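Local coordinates for Two-component system response regulator/GGDEF domain protein (Aeromonas salmonicida, PDB 3LUF), which probably makes cyclic di-GMP from two GTP through a GGDEF domain absent from this fragment, which holds its two tandem receiver domains, at residues Q124-V129 / Q150-S155. Residues are numbered along the deposited sequence; the frame is centred on the assembly and turned at random. Where two conformers were deposited one is given.
Sequences QIEVLV and QVHEAS. Unlike the reference sequence in segment 150-155: Gln150 (reference Leu).
Glu126 reaches across to His152 from the neighbouring parallel strand, and the His152 NE2 to Glu126 OE1 hydrogen bond is short at 2.7 Å. The carboxylate uses the lone pair of OE1 that faces away from OE2, and the oxygen lies only 12° out of the ring plane, so the ring is met at its edge. Glu126 gets there with CG anti to its carbonyl carbon and beside the backbone N (chi1 -59°) and an extended chain beyond it; Gln150, extended likewise and with the same first torsion, lays its OE1 3.6 Å from Glu126 CG, while its NE2 bonds to the carbonyl of Gln123.

Beneath these side chains runs a regular parallel ladder. Ile125 O accepts from Gln150 N, and Val127 is gripped twice, its N by Gln150 O and its O by His152 N at 2.8 Å and nearly straight. Val129 repeats the pattern with His152 O and Ala154 N, the latter bond more bent at 140°.

The close-packed face carries Val127, Val129 and Val151: Val127 CG2 lies 4.0 Å from Val151 CG2, Val129 CG2 lies 3.9 Å from Val151 CG1, and Leu144 of helix 134-145 packs on Val129 and Val151. Leu128 CD1 meets Ala154 CB at 3.9 Å on the other face, under helix 157-166. By contrast, Glu126, Gln150 and His152 form a partly exposed polar row, where the ring of His167 also meets His152.

Strand 150-154 is the edge of the 2-1-3-4-5 sheet of the second receiver domain, joined to strand 126-130 by a beta-alpha-beta crossover through helix 134-145. NE2 carries the donated proton, and the carboxylate beside it would probably favour a second on ND1; if so, the bond would be charge-assisted, adding a side-chain link to this edge pairing.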
ATOM      1  N   GLN B 124      -1.742  16.702 -12.514  1.00 15.78           N
ATOM      2  CA  GLN B 124      -3.145  17.111 -12.576  1.00 18.18           C
ATOM      3  C   GLN B 124      -3.993  16.542 -11.444  1.00 16.45           C
ATOM      4  O   GLN B 124      -5.240  16.520 -11.526  1.00 18.08           O
ATOM      5  CB  GLN B 124      -3.742  16.831 -13.956  1.00 19.44           C
ATOM      6  CG  GLN B 124      -4.214  15.450 -14.199  1.00 25.25           C
ATOM      7  CD  GLN B 124      -5.179  15.355 -15.361  1.00 33.69           C
ATOM      8  OE1 GLN B 124      -6.088  14.508 -15.357  1.00 37.78           O
ATOM      9  NE2 GLN B 124      -4.986  16.211 -16.383  1.00 35.77           N
ATOM     10  N   ILE B 125      -3.317  16.081 -10.397  1.00 14.51           N
ATOM     11  CA  ILE B 125      -4.009  15.466  -9.255  1.00 12.72           C
ATOM     12  C   ILE B 125      -3.949  16.380  -8.035  1.00 12.58           C
ATOM     13  O   ILE B 125      -2.894  16.908  -7.703  1.00 13.56           O
ATOM     14  CB  ILE B 125      -3.411  14.069  -8.937  1.00 12.17           C
ATOM     15  CG1 ILE B 125      -3.678  13.118 -10.113  1.00 12.75           C
ATOM     16  CG2 ILE B 125      -3.978  13.523  -7.604  1.00 10.32           C
ATOM     17  CD1 ILE B 125      -3.010  11.706 -10.010  1.00 12.24           C
ATOM     18  N   GLU B 126      -5.094  16.605  -7.390  1.00 11.87           N
ATOM     19  CA  GLU B 126      -5.161  17.425  -6.164  1.00 13.07           C
ATOM     20  C   GLU B 126      -5.330  16.533  -4.928  1.00 12.20           C
ATOM     21  O   GLU B 126      -6.145  15.591  -4.920  1.00 12.51           O
ATOM     22  CB  GLU B 126      -6.337  18.419  -6.241  1.00 13.77           C
ATOM     23  CG  GLU B 126      -6.200  19.356  -7.442  1.00 17.36           C
ATOM     24  CD  GLU B 126      -7.340  20.366  -7.519  1.00 23.97           C
ATOM     25  OE1 GLU B 126      -7.595  21.031  -6.494  1.00 20.70           O
ATOM     26  OE2 GLU B 126      -7.950  20.506  -8.608  1.00 23.67           O
ATOM     27  N   VAL B 127      -4.506  16.811  -3.930  1.00 12.36           N
ATOM     28  CA  VAL B 127      -4.523  16.074  -2.679  1.00 11.80           C
ATOM     29  C   VAL B 127      -4.609  17.020  -1.494  1.00 12.32           C
ATOM     30  O   VAL B 127      -4.319  18.208  -1.618  1.00 12.24           O
ATOM     31  CB  VAL B 127      -3.281  15.182  -2.559  1.00 12.56           C
ATOM     32  CG1 VAL B 127      -3.139  14.299  -3.762  1.00 12.12           C
ATOM     33  CG2 VAL B 127      -1.991  16.060  -2.291  1.00 11.46           C
ATOM     34  N   LEU B 128      -5.011  16.493  -0.334  1.00 11.08           N
ATOM     35  CA  LEU B 128      -5.199  17.346   0.840  1.00 11.87           C
ATOM     36  C   LEU B 128      -4.453  16.770   2.024  1.00 12.08           C
ATOM     37  O   LEU B 128      -4.568  15.569   2.312  1.00 12.10           O
ATOM     38  CB  LEU B 128      -6.696  17.453   1.177  1.00 10.73           C
ATOM     39  CG  LEU B 128      -7.130  18.148   2.484  1.00 11.51           C
ATOM     40  CD1 LEU B 128      -6.611  19.601   2.585  1.00 12.84           C
ATOM     41  CD2 LEU B 128      -8.661  18.075   2.694  1.00 10.49           C
ATOM     42  N   VAL B 129      -3.653  17.602   2.701  1.00 12.57           N
ATOM     43  CA  VAL B 129      -2.973  17.191   3.933  1.00 13.68           C
ATOM     44  C   VAL B 129      -3.681  17.860   5.119  1.00 13.61           C
ATOM     45  O   VAL B 129      -3.845  19.074   5.108  1.00 15.09           O
ATOM     46  CB  VAL B 129      -1.460  17.622   3.957  1.00 14.92           C
ATOM     47  CG1 VAL B 129      -0.805  17.183   5.274  1.00 15.49           C
ATOM     48  CG2 VAL B 129      -0.719  17.034   2.761  1.00 15.74           C
ATOM     49  N   GLN B 150      -0.610  18.679  -6.795  1.00 13.70           N
ATOM     50  CA  GLN B 150      -1.244  19.896  -6.335  1.00 14.67           C
ATOM     51  C   GLN B 150      -1.732  19.660  -4.915  1.00 15.50           C
ATOM     52  O   GLN B 150      -2.630  18.855  -4.697  1.00 16.99           O
ATOM     53  CB  GLN B 150      -2.406  20.205  -7.258  1.00 15.27           C
ATOM     54  CG  GLN B 150      -1.954  20.562  -8.675  1.00 17.87           C
ATOM     55  CD  GLN B 150      -3.141  20.890  -9.550  1.00 22.27           C
ATOM     56  OE1 GLN B 150      -3.995  21.694  -9.164  1.00 24.17           O
ATOM     57  NE2 GLN B 150      -3.244  20.230 -10.696  1.00 23.04           N
ATOM     58  N   VAL B 151      -1.123  20.369  -3.963  1.00 15.13           N
ATOM     59  CA  VAL B 151      -1.282  20.073  -2.534  1.00 15.39           C
ATOM     60  C   VAL B 151      -2.056  21.180  -1.809  1.00 16.07           C
ATOM     61  O   VAL B 151      -1.650  22.358  -1.787  1.00 16.69           O
ATOM     62  CB  VAL B 151       0.082  19.804  -1.820  1.00 15.20           C
ATOM     63  CG1 VAL B 151      -0.157  19.270  -0.434  1.00 15.70           C
ATOM     64  CG2 VAL B 151       0.968  18.780  -2.646  1.00 13.29           C
ATOM     65  N   HIS B 152      -3.203  20.801  -1.234  1.00 14.96           N
ATOM     66  CA  HIS B 152      -3.959  21.707  -0.402  1.00 15.36           C
ATOM     67  C   HIS B 152      -3.639  21.388   1.056  1.00 15.03           C
ATOM     68  O   HIS B 152      -3.289  20.277   1.392  1.00 14.95           O
ATOM     69  CB  HIS B 152      -5.454  21.471  -0.601  1.00 13.81           C
ATOM     70  CG  HIS B 152      -5.933  21.696  -2.001  1.00 13.97           C
ATOM     71  ND1 HIS B 152      -6.563  22.861  -2.389  1.00 17.21           N
ATOM     72  CD2 HIS B 152      -5.920  20.893  -3.086  1.00 10.99           C
ATOM     73  CE1 HIS B 152      -6.890  22.775  -3.663  1.00 16.94           C
ATOM     74  NE2 HIS B 152      -6.504  21.592  -4.117  1.00 17.23           N
ATOM     75  N   GLU B 153      -3.792  22.364   1.943  1.00 16.88           N
ATOM     76  CA  GLU B 153      -3.538  22.116   3.361  1.00 17.99           C
ATOM     77  C   GLU B 153      -4.710  22.521   4.266  1.00 17.93           C
ATOM     78  O   GLU B 153      -5.494  23.439   3.943  1.00 18.49           O
ATOM     79  CB  GLU B 153      -2.222  22.786   3.838  1.00 20.75           C
ATOM     80  CG  GLU B 153      -2.275  24.314   3.824  1.00 23.78           C
ATOM     81  CD  GLU B 153      -1.108  25.009   4.557  1.00 27.64           C
ATOM     82  OE1 GLU B 153      -0.722  24.605   5.692  1.00 28.51           O
ATOM     83  OE2 GLU B 153      -0.600  25.990   3.972  1.00 26.10           O
ATOM     84  N   ALA B 154      -4.802  21.831   5.380  1.00 17.06           N
ATOM     85  CA  ALA B 154      -5.815  22.075   6.396  1.00 16.69           C
ATOM     86  C   ALA B 154      -5.246  21.802   7.779  1.00 16.89           C
ATOM     87  O   ALA B 154      -4.618  20.762   8.049  1.00 15.97           O
ATOM     88  CB  ALA B 154      -7.078  21.201   6.136  1.00 16.10           C
ATOM     89  N   SER B 155      -5.499  22.734   8.689  0.70 17.56           N
ATOM     90  CA  SER B 155      -4.915  22.640  10.031  0.70 17.73           C
ATOM     91  C   SER B 155      -5.819  21.944  11.037  0.70 17.29           C
ATOM     92  O   SER B 155      -5.432  21.708  12.178  0.70 16.70           O
ATOM     93  CB  SER B 155      -4.516  24.036  10.548  0.70 17.78           C
ATOM     94  OG  SER B 155      -3.913  24.802   9.525  0.70 20.94           O
TER